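Local coordinates for Sys-1 protein (Caenorhabditis elegans, PDB 3C2G) that acts as a beta-catenin in the Wnt asymmetry pathway, binds the TCF factor POP-1 directly and activates or represses target genes depending on Wnt signals, at residues Leu81-Ile84 with Leu85-Thr89. Residues are numbered along the deposited sequence; the frame is centred on the assembly and turned at random.
Sequences LLDI and LRRFT
On helix 71-90 of this armadillo domain, Asp-83 joins Arg-86 and Arg-87 in a salt-bridge network one helical turn long. Its CG stands anti to the backbone N (chi1 -171°), which carries the carboxylate alongside the following turn. There OD1 accepts from Arg-86 NH2 at 2.8 Å, on its syn side and only slightly out of the carboxylate plane; the guanidinium reaches back through a bend at chi3, and the two flat groups are turned 49° apart. OD2 lies 2.5 Å from Arg-87 NH1, a bond too short to read closely at this resolution, with that guanidinium offering its edge. Because OD2 also forms a salt bridge with Arg-31 of helix 20-37, three arginines share one buried carboxylate, which would favour its charged form. With an alanine at Asp-83, the three arginines would probably lose the carboxylate that pairs them, leaving the Arg-86 and Arg-87 guanidinium groups less fixed. Round the helix, Ile-84 CG2 sits over one face of the Phe-88 ring, 4.2 Å from its centroid and 22° off the normal, and both side chains pack on Ile-54 of helix 47-62. The backbone across this turn makes i to i+4 bonds, such as Phe-88 N to Ile-84 O at 3.0 Å. Such i, i+3 and i, i+4 salt bridges fasten one turn of a buried alpha-helix, here within an all-helical armadillo solenoid.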
ATOM      1  N   LEU A  81     -42.313   0.555  -3.611  1.00 34.94           N
ATOM      2  CA  LEU A  81     -41.771   1.750  -2.974  1.00 34.55           C
ATOM      3  C   LEU A  81     -40.237   1.814  -3.053  1.00 35.69           C
ATOM      4  O   LEU A  81     -39.659   2.877  -3.311  1.00 36.15           O
ATOM      5  CB  LEU A  81     -42.236   1.837  -1.522  1.00 33.98           C
ATOM      6  CG  LEU A  81     -43.745   1.773  -1.247  1.00 33.11           C
ATOM      7  CD1 LEU A  81     -44.000   1.669   0.234  1.00 31.22           C
ATOM      8  CD2 LEU A  81     -44.498   2.965  -1.824  1.00 31.38           C
ATOM      9  N   LEU A  82     -39.574   0.675  -2.853  1.00 35.97           N
ATOM     10  CA  LEU A  82     -38.116   0.652  -2.918  1.00 35.34           C
ATOM     11  C   LEU A  82     -37.637   0.872  -4.332  1.00 34.78           C
ATOM     12  O   LEU A  82     -36.577   1.454  -4.542  1.00 34.13           O
ATOM     13  CB  LEU A  82     -37.546  -0.634  -2.327  1.00 35.51           C
ATOM     14  CG  LEU A  82     -37.826  -0.796  -0.827  1.00 35.03           C
ATOM     15  CD1 LEU A  82     -37.471  -2.201  -0.335  1.00 32.55           C
ATOM     16  CD2 LEU A  82     -37.118   0.285  -0.016  1.00 35.34           C
ATOM     17  N   ASP A  83     -38.435   0.440  -5.304  1.00 35.24           N
ATOM     18  CA  ASP A  83     -38.096   0.665  -6.707  1.00 35.73           C
ATOM     19  C   ASP A  83     -38.222   2.132  -7.088  1.00 35.72           C
ATOM     20  O   ASP A  83     -37.438   2.634  -7.888  1.00 35.60           O
ATOM     21  CB  ASP A  83     -38.937  -0.189  -7.647  1.00 36.28           C
ATOM     22  CG  ASP A  83     -38.435  -0.121  -9.079  1.00 39.47           C
ATOM     23  OD1 ASP A  83     -37.330  -0.640  -9.362  1.00 41.47           O
ATOM     24  OD2 ASP A  83     -39.130   0.485  -9.920  1.00 41.93           O
ATOM     25  N   ILE A  84     -39.205   2.819  -6.508  1.00 36.21           N
ATOM     26  CA  ILE A  84     -39.312   4.260  -6.679  1.00 35.82           C
ATOM     27  C   ILE A  84     -38.064   4.886  -6.068  1.00 35.68           C
ATOM     28  O   ILE A  84     -37.357   5.656  -6.721  1.00 36.68           O
ATOM     29  CB  ILE A  84     -40.596   4.829  -6.006  1.00 36.10           C
ATOM     30  CG1 ILE A  84     -41.846   4.470  -6.821  1.00 35.88           C
ATOM     31  CG2 ILE A  84     -40.495   6.341  -5.835  1.00 34.51           C
ATOM     32  CD1 ILE A  84     -43.151   4.494  -6.006  1.00 35.76           C
ATOM     33  N   LEU A  85     -37.778   4.532  -4.822  1.00 35.29           N
ATOM     34  CA  LEU A  85     -36.611   5.070  -4.132  1.00 35.74           C
ATOM     35  C   LEU A  85     -35.321   4.859  -4.922  1.00 35.88           C
ATOM     36  O   LEU A  85     -34.522   5.782  -5.054  1.00 35.22           O
ATOM     37  CB  LEU A  85     -36.491   4.475  -2.728  1.00 35.58           C
ATOM     38  CG  LEU A  85     -35.303   4.908  -1.866  1.00 37.55           C
ATOM     39  CD1 LEU A  85     -35.192   6.438  -1.692  1.00 36.98           C
ATOM     40  CD2 LEU A  85     -35.412   4.220  -0.523  1.00 39.64           C
ATOM     41  N   ARG A  86     -35.136   3.651  -5.452  1.00 36.66           N
ATOM     42  CA  ARG A  86     -33.967   3.344  -6.259  1.00 38.77           C
ATOM     43  C   ARG A  86     -33.860   4.302  -7.431  1.00 39.87           C
ATOM     44  O   ARG A  86     -32.790   4.837  -7.709  1.00 39.04           O
ATOM     45  CB  ARG A  86     -34.005   1.898  -6.756  1.00 39.22           C
ATOM     46  CG  ARG A  86     -32.791   1.494  -7.596  1.00 39.97           C
ATOM     47  CD  ARG A  86     -32.777   0.007  -7.941  1.00 38.99           C
ATOM     48  NE  ARG A  86     -33.892  -0.333  -8.814  1.00 42.45           N
ATOM     49  CZ  ARG A  86     -33.880  -0.204 -10.136  1.00 43.87           C
ATOM     50  NH1 ARG A  86     -32.794   0.259 -10.750  1.00 42.77           N
ATOM     51  NH2 ARG A  86     -34.960  -0.530 -10.842  1.00 43.30           N
ATOM     52  N   ARG A  87     -34.987   4.532  -8.096  1.00 41.70           N
ATOM     53  CA  ARG A  87     -35.025   5.406  -9.258  1.00 43.75           C
ATOM     54  C   ARG A  87     -34.645   6.848  -8.925  1.00 44.34           C
ATOM     55  O   ARG A  87     -33.950   7.510  -9.707  1.00 44.44           O
ATOM     56  CB  ARG A  87     -36.381   5.295  -9.955  1.00 43.96           C
ATOM     57  CG  ARG A  87     -36.542   3.940 -10.648  1.00 45.36           C
ATOM     58  CD  ARG A  87     -37.920   3.708 -11.250  1.00 45.44           C
ATOM     59  NE  ARG A  87     -37.755   3.195 -12.611  1.00 50.73           N
ATOM     60  CZ  ARG A  87     -37.756   1.909 -12.945  1.00 49.81           C
ATOM     61  NH1 ARG A  87     -37.955   0.974 -12.031  1.00 49.87           N
ATOM     62  NH2 ARG A  87     -37.571   1.565 -14.209  1.00 52.77           N
ATOM     63  N   PHE A  88     -35.056   7.307  -7.745  1.00 44.90           N
ATOM     64  CA  PHE A  88     -34.659   8.616  -7.225  1.00 46.70           C
ATOM     65  C   PHE A  88     -33.151   8.775  -7.051  1.00 47.14           C
ATOM     66  O   PHE A  88     -32.646   9.892  -6.991  1.00 47.61           O
ATOM     67  CB  PHE A  88     -35.315   8.867  -5.864  1.00 47.19           C
ATOM     68  CG  PHE A  88     -36.737   9.329  -5.945  1.00 49.03           C
ATOM     69  CD1 PHE A  88     -37.474   9.194  -7.120  1.00 49.01           C
ATOM     70  CD2 PHE A  88     -37.353   9.886  -4.824  1.00 51.02           C
ATOM     71  CE1 PHE A  88     -38.787   9.621  -7.184  1.00 50.44           C
ATOM     72  CE2 PHE A  88     -38.680  10.319  -4.877  1.00 51.15           C
ATOM     73  CZ  PHE A  88     -39.398  10.186  -6.061  1.00 50.44           C
ATOM     74  N   THR A  89     -32.433   7.664  -6.947  1.00 47.66           N
ATOM     75  CA  THR A  89     -31.002   7.731  -6.674  1.00 48.06           C
ATOM     76  C   THR A  89     -30.134   7.738  -7.937  1.00 48.87           C
ATOM     77  O   THR A  89     -28.937   8.028  -7.861  1.00 49.45           O
ATOM     78  CB  THR A  89     -30.543   6.620  -5.704  1.00 47.76           C
ATOM     79  OG1 THR A  89     -30.856   5.342  -6.260  1.00 47.63           O
ATOM     80  CG2 THR A  89     -31.231   6.768  -4.353  1.00 46.62           C
TER